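Local coordinates for protein intracellular growth locus, subunit C (Francisella tularensis subsp. tularensis, PDB 2QWU) that is of unknown biochemical activity but, as a pathogenicity island protein, probably supports intracellular growth and cell invasion by the bacterium, at residues P32-G45 with M118-Y131. The protein carries 2 engineered substitutions. Sequence-based numbering, arbitrary orientation.
Sequences PNCRMFIDSLTIAG and MKIKLGNSNKKQEY. Engineered in segment 32-45: Met36 (natural residue Leu).
Thr42 and Lys121 form the hydrogen-bonded pair of a short antiparallel ladder. It joins strand 41-43, part of strand 37-43, to strand 120-122 in the large antiparallel sheet. Thr42 N lies 3.1 Å from Lys121 O. Lys121 N lies 2.9 Å from Thr42 O. Ala44 N to Lys119 O extends the ladder. Gly123 N bonds to Ser40 O.

Beyond it, side chains add to backbone bonds such as Asn126 N to Phe37 O. Asn126 CG sits between its backbone N and carbonyl carbon (chi1 63°), which brings the amide over the Phe37 ring, planes 13° apart. Asn126 ND2 donates to Arg35 O (3.2 Å, 169° at the hydrogen), and Asn126 OD1 accepts from Phe37 N (2.9 Å). ND2 also bonds to Asp56. Asp39 grips Asn124 twice. OD1 takes the backbone N from above the carboxylate plane, and OD2 takes ND2 on its syn side.

Leu41, Ile43, Ile120 and Leu122 share one face. Leu41 CD1 meets Leu122 CD2 (3.7 Å). Ile38 CD1 touches the same methyl. The selenium of Met118 touches Ala44 CB, near helix 97-114.

Bonds at both ends should fix the flip of the buried Asn126 amide. It ties Asn126 to the backbone at Arg35 and Phe37, past the regular ladder.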
ATOM      1  N   PRO A  32      12.314 -14.293  -4.328  1.00 19.67           N
ATOM      2  CA  PRO A  32      12.802 -13.223  -5.191  1.00 19.58           C
ATOM      3  C   PRO A  32      11.737 -12.308  -5.778  1.00 18.07           C
ATOM      4  O   PRO A  32      12.036 -11.520  -6.652  1.00 18.54           O
ATOM      5  CB  PRO A  32      13.483 -14.016  -6.301  1.00 19.74           C
ATOM      6  CG  PRO A  32      12.508 -15.151  -6.504  1.00 21.08           C
ATOM      7  CD  PRO A  32      12.164 -15.553  -5.091  1.00 21.24           C
ATOM      8  N   ASN A  33      10.502 -12.450  -5.337  1.00 18.17           N
ATOM      9  CA  ASN A  33       9.390 -11.693  -5.959  1.00 18.35           C
ATOM     10  C   ASN A  33       9.172 -10.343  -5.323  1.00 18.10           C
ATOM     11  O   ASN A  33       9.736 -10.036  -4.251  1.00 17.92           O
ATOM     12  CB  ASN A  33       8.092 -12.539  -5.908  1.00 20.76           C
ATOM     13  CG  ASN A  33       8.329 -13.978  -6.344  1.00 23.53           C
ATOM     14  OD1 ASN A  33       8.859 -14.211  -7.424  1.00 25.51           O
ATOM     15  ND2 ASN A  33       7.968 -14.939  -5.494  1.00 26.08           N
ATOM     16  N   CYS A  34       8.382  -9.520  -5.998  1.00 16.20           N
ATOM     17  CA  CYS A  34       8.145  -8.170  -5.503  1.00 16.15           C
ATOM     18  C   CYS A  34       7.328  -8.133  -4.207  1.00 16.77           C
ATOM     19  O   CYS A  34       6.532  -9.033  -3.879  1.00 14.23           O
ATOM     20  CB  CYS A  34       7.496  -7.318  -6.570  1.00 17.83           C
ATOM     21  SG  CYS A  34       5.819  -7.883  -6.963  1.00 24.81           S
ATOM     22  N   ARG A  35       7.620  -7.119  -3.396  1.00 15.41           N
ATOM     23  CA  ARG A  35       6.873  -6.958  -2.152  1.00 14.65           C
ATOM     24  C   ARG A  35       6.929  -5.467  -1.756  1.00 14.27           C
ATOM     25  O   ARG A  35       7.921  -4.762  -1.998  1.00 14.32           O
ATOM     26  CB  ARG A  35       7.406  -7.860  -1.017  1.00 14.96           C
ATOM     27  CG  ARG A  35       8.721  -7.346  -0.245  1.00 14.74           C
ATOM     28  CD  ARG A  35       9.916  -7.291  -1.118  1.00 15.55           C
ATOM     29  NE  ARG A  35      10.272  -8.565  -1.735  1.00 16.65           N
ATOM     30  CZ  ARG A  35      10.909  -9.601  -1.157  1.00 17.82           C
ATOM     31  NH1 ARG A  35      11.305  -9.593   0.127  1.00 16.04           N
ATOM     32  NH2 ARG A  35      11.203 -10.686  -1.891  1.00 17.59           N
HETATM   33  N   MSE A  36       5.836  -5.000  -1.160  1.00 14.40           N
HETATM   34  CA  MSE A  36       5.724  -3.608  -0.717  1.00 14.43           C
HETATM   35  C   MSE A  36       5.155  -3.578   0.672  1.00 15.22           C
HETATM   36  O   MSE A  36       4.269  -4.333   1.006  1.00 15.02           O
HETATM   37  CB  MSE A  36       4.794  -2.816  -1.663  1.00 13.87           C
HETATM   38  CG  MSE A  36       5.398  -2.489  -2.991  1.00 17.72           C
HETATM   39 SE   MSE A  36       4.137  -1.439  -3.999  1.00 19.58          SE
HETATM   40  CE  MSE A  36       4.139  -0.112  -2.957  1.00 26.23           C
ATOM     41  N   PHE A  37       5.735  -2.743   1.539  1.00 14.46           N
ATOM     42  CA  PHE A  37       5.192  -2.604   2.843  1.00 14.31           C
ATOM     43  C   PHE A  37       5.562  -1.223   3.397  1.00 14.36           C
ATOM     44  O   PHE A  37       6.469  -0.542   2.872  1.00 15.74           O
ATOM     45  CB  PHE A  37       5.650  -3.766   3.739  1.00 14.05           C
ATOM     46  CG  PHE A  37       7.181  -3.897   3.878  1.00 15.40           C
ATOM     47  CD1 PHE A  37       7.867  -3.129   4.814  1.00 15.16           C
ATOM     48  CD2 PHE A  37       7.895  -4.813   3.091  1.00 16.62           C
ATOM     49  CE1 PHE A  37       9.293  -3.276   4.986  1.00 16.28           C
ATOM     50  CE2 PHE A  37       9.309  -4.988   3.249  1.00 18.04           C
ATOM     51  CZ  PHE A  37       9.999  -4.191   4.225  1.00 15.81           C
ATOM     52  N   ILE A  38       4.811  -0.806   4.412  1.00 15.04           N
ATOM     53  CA  ILE A  38       5.023   0.523   4.983  1.00 15.42           C
ATOM     54  C   ILE A  38       5.258   0.465   6.487  1.00 17.01           C
ATOM     55  O   ILE A  38       4.672  -0.350   7.191  1.00 15.59           O
ATOM     56  CB  ILE A  38       3.831   1.439   4.653  1.00 14.22           C
ATOM     57  CG1 ILE A  38       2.505   0.751   5.062  1.00 17.07           C
ATOM     58  CG2 ILE A  38       3.834   1.788   3.146  1.00 15.42           C
ATOM     59  CD1 ILE A  38       1.250   1.636   4.856  1.00 18.06           C
ATOM     60  N   ASP A  39       6.087   1.375   7.006  1.00 18.82           N
ATOM     61  CA  ASP A  39       6.456   1.294   8.425  1.00 18.58           C
ATOM     62  C   ASP A  39       5.468   1.908   9.398  1.00 19.68           C
ATOM     63  O   ASP A  39       5.628   1.759  10.635  1.00 21.55           O
ATOM     64  CB  ASP A  39       7.903   1.831   8.652  1.00 19.46           C
ATOM     65  CG  ASP A  39       8.026   3.315   8.428  1.00 24.43           C
ATOM     66  OD1 ASP A  39       7.005   3.967   8.136  1.00 23.85           O
ATOM     67  OD2 ASP A  39       9.182   3.860   8.570  1.00 29.40           O
ATOM     68  N   SER A  40       4.428   2.534   8.867  1.00 16.82           N
ATOM     69  CA  SER A  40       3.364   3.064   9.699  1.00 18.80           C
ATOM     70  C   SER A  40       2.108   3.205   8.856  1.00 17.94           C
ATOM     71  O   SER A  40       2.191   3.280   7.635  1.00 18.94           O
ATOM     72  CB  SER A  40       3.745   4.399  10.334  1.00 21.13           C
ATOM     73  OG  SER A  40       3.686   5.436   9.390  1.00 26.65           O
ATOM     74  N   LEU A  41       0.947   3.217   9.506  1.00 17.43           N
ATOM     75  CA  LEU A  41      -0.299   3.359   8.827  1.00 17.24           C
ATOM     76  C   LEU A  41      -1.348   3.888   9.810  1.00 18.53           C
ATOM     77  O   LEU A  41      -1.549   3.341  10.896  1.00 20.12           O
ATOM     78  CB  LEU A  41      -0.796   1.989   8.268  1.00 17.92           C
ATOM     79  CG  LEU A  41      -2.236   1.982   7.695  1.00 17.69           C
ATOM     80  CD1 LEU A  41      -2.345   2.815   6.452  1.00 17.67           C
ATOM     81  CD2 LEU A  41      -2.656   0.515   7.445  1.00 18.80           C
ATOM     82  N   THR A  42      -1.996   4.964   9.415  1.00 19.14           N
ATOM     83  CA  THR A  42      -3.092   5.507  10.187  1.00 21.31           C
ATOM     84  C   THR A  42      -4.338   5.527   9.338  1.00 21.12           C
ATOM     85  O   THR A  42      -4.298   5.984   8.210  1.00 22.20           O
ATOM     86  CB  THR A  42      -2.781   6.916  10.658  1.00 21.88           C
ATOM     87  OG1 THR A  42      -1.564   6.845  11.386  1.00 25.18           O
ATOM     88  CG2 THR A  42      -3.935   7.464  11.599  1.00 23.33           C
ATOM     89  N   ILE A  43      -5.440   5.021   9.896  1.00 21.77           N
ATOM     90  CA  ILE A  43      -6.717   5.015   9.184  1.00 23.19           C
ATOM     91  C   ILE A  43      -7.807   5.657  10.050  1.00 24.33           C
ATOM     92  O   ILE A  43      -8.102   5.156  11.143  1.00 23.86           O
ATOM     93  CB  ILE A  43      -7.173   3.565   8.841  1.00 24.77           C
ATOM     94  CG1 ILE A  43      -6.185   2.920   7.861  1.00 25.50           C
ATOM     95  CG2 ILE A  43      -8.564   3.600   8.154  1.00 24.62           C
ATOM     96  CD1 ILE A  43      -6.457   1.440   7.635  1.00 29.00           C
ATOM     97  N   ALA A  44      -8.398   6.739   9.543  1.00 25.18           N
ATOM     98  CA  ALA A  44      -9.467   7.447  10.262  1.00 26.66           C
ATOM     99  C   ALA A  44      -8.962   7.755  11.684  1.00 26.85           C
ATOM    100  O   ALA A  44      -9.700   7.665  12.670  1.00 27.67           O
ATOM    101  CB  ALA A  44     -10.730   6.569  10.300  1.00 26.17           C
ATOM    102  N   GLY A  45      -7.685   8.106  11.772  1.00 26.06           N
ATOM    103  CA  GLY A  45      -7.079   8.438  13.046  1.00 28.16           C
ATOM    104  C   GLY A  45      -6.604   7.270  13.892  1.00 28.22           C
ATOM    105  O   GLY A  45      -5.977   7.481  14.951  1.00 31.23           O
HETATM  106  N   MSE A 118     -11.835  11.690   6.261  1.00 29.89           N
HETATM  107  CA  MSE A 118     -11.363  10.356   6.635  1.00 27.65           C
HETATM  108  C   MSE A 118     -10.012  10.138   5.907  1.00 27.14           C
HETATM  109  O   MSE A 118      -9.976   9.787   4.720  1.00 27.90           O
HETATM  110  CB  MSE A 118     -12.400   9.285   6.234  1.00 27.04           C
HETATM  111  CG  MSE A 118     -12.292   7.920   6.999  1.00 25.37           C
HETATM  112 SE   MSE A 118     -10.740   6.897   6.584  1.00 21.52          SE
HETATM  113  CE  MSE A 118     -11.148   6.551   4.909  1.00 27.74           C
ATOM    114  N   LYS A 119      -8.912  10.319   6.637  1.00 26.17           N
ATOM    115  CA  LYS A 119      -7.582  10.174   6.021  1.00 24.93           C
ATOM    116  C   LYS A 119      -6.907   8.843   6.258  1.00 23.37           C
ATOM    117  O   LYS A 119      -7.018   8.251   7.347  1.00 22.48           O
ATOM    118  CB  LYS A 119      -6.623  11.257   6.536  1.00 26.53           C
ATOM    119  CG  LYS A 119      -7.144  12.690   6.446  1.00 30.08           C
ATOM    120  CD  LYS A 119      -7.619  13.071   5.070  1.00 28.52           C
ATOM    121  CE  LYS A 119      -7.777  14.594   4.958  1.00 31.38           C
ATOM    122  NZ  LYS A 119      -8.279  14.973   3.590  1.00 29.23           N
ATOM    123  N   ILE A 120      -6.184   8.373   5.242  1.00 21.37           N
ATOM    124  CA  ILE A 120      -5.425   7.142   5.354  1.00 21.99           C
ATOM    125  C   ILE A 120      -4.037   7.660   5.060  1.00 20.87           C
ATOM    126  O   ILE A 120      -3.783   8.219   3.983  1.00 21.20           O
ATOM    127  CB  ILE A 120      -5.896   6.128   4.344  1.00 23.44           C
ATOM    128  CG1 ILE A 120      -7.355   5.802   4.698  1.00 26.81           C
ATOM    129  CG2 ILE A 120      -4.976   4.880   4.348  1.00 23.04           C
ATOM    130  CD1 ILE A 120      -7.969   4.768   3.877  1.00 31.26           C
ATOM    131  N   LYS A 121      -3.151   7.552   6.050  1.00 19.37           N
ATOM    132  CA  LYS A 121      -1.824   8.120   5.890  1.00 20.15           C
ATOM    133  C   LYS A 121      -0.796   6.996   5.930  1.00 19.55           C
ATOM    134  O   LYS A 121      -0.699   6.239   6.927  1.00 19.89           O
ATOM    135  CB  LYS A 121      -1.544   9.125   7.016  1.00 23.61           C
ATOM    136  CG  LYS A 121      -0.128   9.715   7.001  1.00 27.01           C
ATOM    137  CD  LYS A 121       0.041  10.767   5.941  1.00 30.23           C
ATOM    138  CE  LYS A 121       1.363  11.592   6.117  1.00 31.61           C
ATOM    139  NZ  LYS A 121       1.532  12.595   5.012  1.00 30.75           N
ATOM    140  N   LEU A 122      -0.060   6.865   4.830  1.00 19.97           N
ATOM    141  CA  LEU A 122       0.915   5.788   4.733  1.00 19.63           C
ATOM    142  C   LEU A 122       2.269   6.291   5.216  1.00 20.92           C
ATOM    143  O   LEU A 122       2.614   7.459   4.960  1.00 21.11           O
ATOM    144  CB  LEU A 122       1.072   5.347   3.273  1.00 20.11           C
ATOM    145  CG  LEU A 122      -0.194   5.068   2.460  1.00 23.84           C
ATOM    146  CD1 LEU A 122       0.181   4.432   1.088  1.00 21.40           C
ATOM    147  CD2 LEU A 122      -1.088   4.143   3.252  1.00 22.83           C
ATOM    148  N   GLY A 123       3.011   5.419   5.881  1.00 18.00           N
ATOM    149  CA  GLY A 123       4.336   5.765   6.366  1.00 20.39           C
ATOM    150  C   GLY A 123       5.362   5.541   5.262  1.00 19.87           C
ATOM    151  O   GLY A 123       5.018   5.550   4.085  1.00 20.95           O
ATOM    152  N   ASN A 124       6.622   5.330   5.633  1.00 17.14           N
ATOM    153  CA  ASN A 124       7.683   5.119   4.654  1.00 18.08           C
ATOM    154  C   ASN A 124       7.572   3.731   4.047  1.00 14.64           C
ATOM    155  O   ASN A 124       7.490   2.723   4.771  1.00 16.87           O
ATOM    156  CB  ASN A 124       9.049   5.215   5.329  1.00 19.79           C
ATOM    157  CG  ASN A 124       9.280   6.589   5.920  1.00 22.66           C
ATOM    158  OD1 ASN A 124       9.134   7.610   5.203  1.00 25.30           O
ATOM    159  ND2 ASN A 124       9.619   6.638   7.203  1.00 23.22           N
ATOM    160  N   SER A 125       7.586   3.680   2.725  1.00 17.73           N
ATOM    161  CA  SER A 125       7.573   2.372   2.075  1.00 18.54           C
ATOM    162  C   SER A 125       8.998   1.846   1.905  1.00 19.77           C
ATOM    163  O   SER A 125       9.992   2.598   1.961  1.00 18.57           O
ATOM    164  CB  SER A 125       6.831   2.459   0.715  1.00 19.95           C
ATOM    165  OG  SER A 125       7.302   3.473  -0.134  1.00 18.93           O
ATOM    166  N   ASN A 126       9.109   0.541   1.729  1.00 17.58           N
ATOM    167  CA  ASN A 126      10.424  -0.103   1.541  1.00 17.42           C
ATOM    168  C   ASN A 126      11.082   0.268   0.221  1.00 16.43           C
ATOM    169  O   ASN A 126      10.432   0.561  -0.779  1.00 17.06           O
ATOM    170  CB  ASN A 126      10.322  -1.636   1.688  1.00 14.88           C
ATOM    171  CG  ASN A 126       9.425  -2.284   0.615  1.00 15.51           C
ATOM    172  OD1 ASN A 126       8.299  -1.869   0.395  1.00 15.32           O
ATOM    173  ND2 ASN A 126       9.944  -3.316  -0.035  1.00 14.90           N
ATOM    174  N   LYS A 127      12.403   0.265   0.223  1.00 18.64           N
ATOM    175  CA  LYS A 127      13.132   0.675  -0.980  1.00 19.74           C
ATOM    176  C   LYS A 127      13.407  -0.471  -1.937  1.00 17.56           C
ATOM    177  O   LYS A 127      13.605  -0.226  -3.110  1.00 19.29           O
ATOM    178  CB  LYS A 127      14.454   1.345  -0.571  1.00 23.69           C
ATOM    179  CG  LYS A 127      14.205   2.644   0.244  1.00 29.99           C
ATOM    180  CD  LYS A 127      15.492   3.371   0.689  1.00 35.71           C
ATOM    181  CE  LYS A 127      15.184   4.563   1.610  1.00 37.79           C
ATOM    182  NZ  LYS A 127      14.012   5.358   1.146  1.00 40.37           N
ATOM    183  N   LYS A 128      13.437  -1.700  -1.450  1.00 16.45           N
ATOM    184  CA  LYS A 128      13.739  -2.809  -2.343  1.00 15.80           C
ATOM    185  C   LYS A 128      12.455  -3.606  -2.583  1.00 14.91           C
ATOM    186  O   LYS A 128      12.209  -4.592  -1.921  1.00 16.31           O
ATOM    187  CB  LYS A 128      14.842  -3.664  -1.713  1.00 18.79           C
ATOM    188  CG  LYS A 128      16.168  -2.860  -1.604  1.00 24.43           C
ATOM    189  CD  LYS A 128      17.310  -3.757  -1.085  1.00 29.22           C
ATOM    190  CE  LYS A 128      18.665  -3.095  -1.208  1.00 32.02           C
ATOM    191  NZ  LYS A 128      18.776  -1.974  -0.218  1.00 37.70           N
ATOM    192  N   GLN A 129      11.656  -3.154  -3.549  1.00 15.43           N
ATOM    193  CA  GLN A 129      10.353  -3.750  -3.849  1.00 16.05           C
ATOM    194  C   GLN A 129      10.359  -4.777  -5.001  1.00 15.73           C
ATOM    195  O   GLN A 129       9.675  -5.778  -4.925  1.00 16.88           O
ATOM    196  CB  GLN A 129       9.424  -2.621  -4.219  1.00 14.51           C
ATOM    197  CG  GLN A 129       9.279  -1.583  -3.100  1.00 15.71           C
ATOM    198  CD  GLN A 129       8.304  -0.492  -3.499  1.00 17.21           C
ATOM    199  OE1 GLN A 129       7.790  -0.479  -4.630  1.00 16.91           O
ATOM    200  NE2 GLN A 129       8.030   0.416  -2.591  1.00 19.92           N
ATOM    201  N   GLU A 130      11.137  -4.527  -6.048  1.00 15.12           N
ATOM    202  CA  GLU A 130      11.156  -5.423  -7.188  1.00 15.08           C
ATOM    203  C   GLU A 130      12.602  -5.613  -7.672  1.00 15.20           C
ATOM    204  O   GLU A 130      13.378  -4.622  -7.716  1.00 17.11           O
ATOM    205  CB  GLU A 130      10.333  -4.780  -8.310  1.00 19.17           C
ATOM    206  CG  GLU A 130      10.295  -5.517  -9.606  1.00 20.46           C
ATOM    207  CD  GLU A 130       9.404  -4.796 -10.636  1.00 22.43           C
ATOM    208  OE1 GLU A 130       9.726  -3.672 -11.056  1.00 23.72           O
ATOM    209  OE2 GLU A 130       8.377  -5.397 -11.047  1.00 25.13           O
ATOM    210  N   TYR A 131      12.944  -6.861  -7.983  1.00 15.58           N
ATOM    211  CA  TYR A 131      14.288  -7.174  -8.501  1.00 16.88           C
ATOM    212  C   TYR A 131      14.284  -6.852 -10.015  1.00 19.61           C
ATOM    213  O   TYR A 131      13.587  -7.470 -10.817  1.00 20.51           O
ATOM    214  CB  TYR A 131      14.653  -8.647  -8.206  1.00 16.48           C
ATOM    215  CG  TYR A 131      16.102  -8.954  -8.496  1.00 16.56           C
ATOM    216  CD1 TYR A 131      17.101  -8.292  -7.794  1.00 19.99           C
ATOM    217  CD2 TYR A 131      16.459  -9.924  -9.425  1.00 19.70           C
ATOM    218  CE1 TYR A 131      18.461  -8.594  -7.995  1.00 22.14           C
ATOM    219  CE2 TYR A 131      17.828 -10.249  -9.651  1.00 21.37           C
ATOM    220  CZ  TYR A 131      18.802  -9.570  -8.916  1.00 20.91           C
ATOM    221  OH  TYR A 131      20.148  -9.827  -9.073  1.00 21.05           O
TER
HETATM  222  O   HOH W   1      11.115  -8.974  -7.558  1.00 17.44           O
HETATM  223  O   HOH W   2       1.265   6.728   8.716  1.00 26.34           O
HETATM  224  O   HOH W   3      -5.957   8.908   9.570  1.00 27.78           O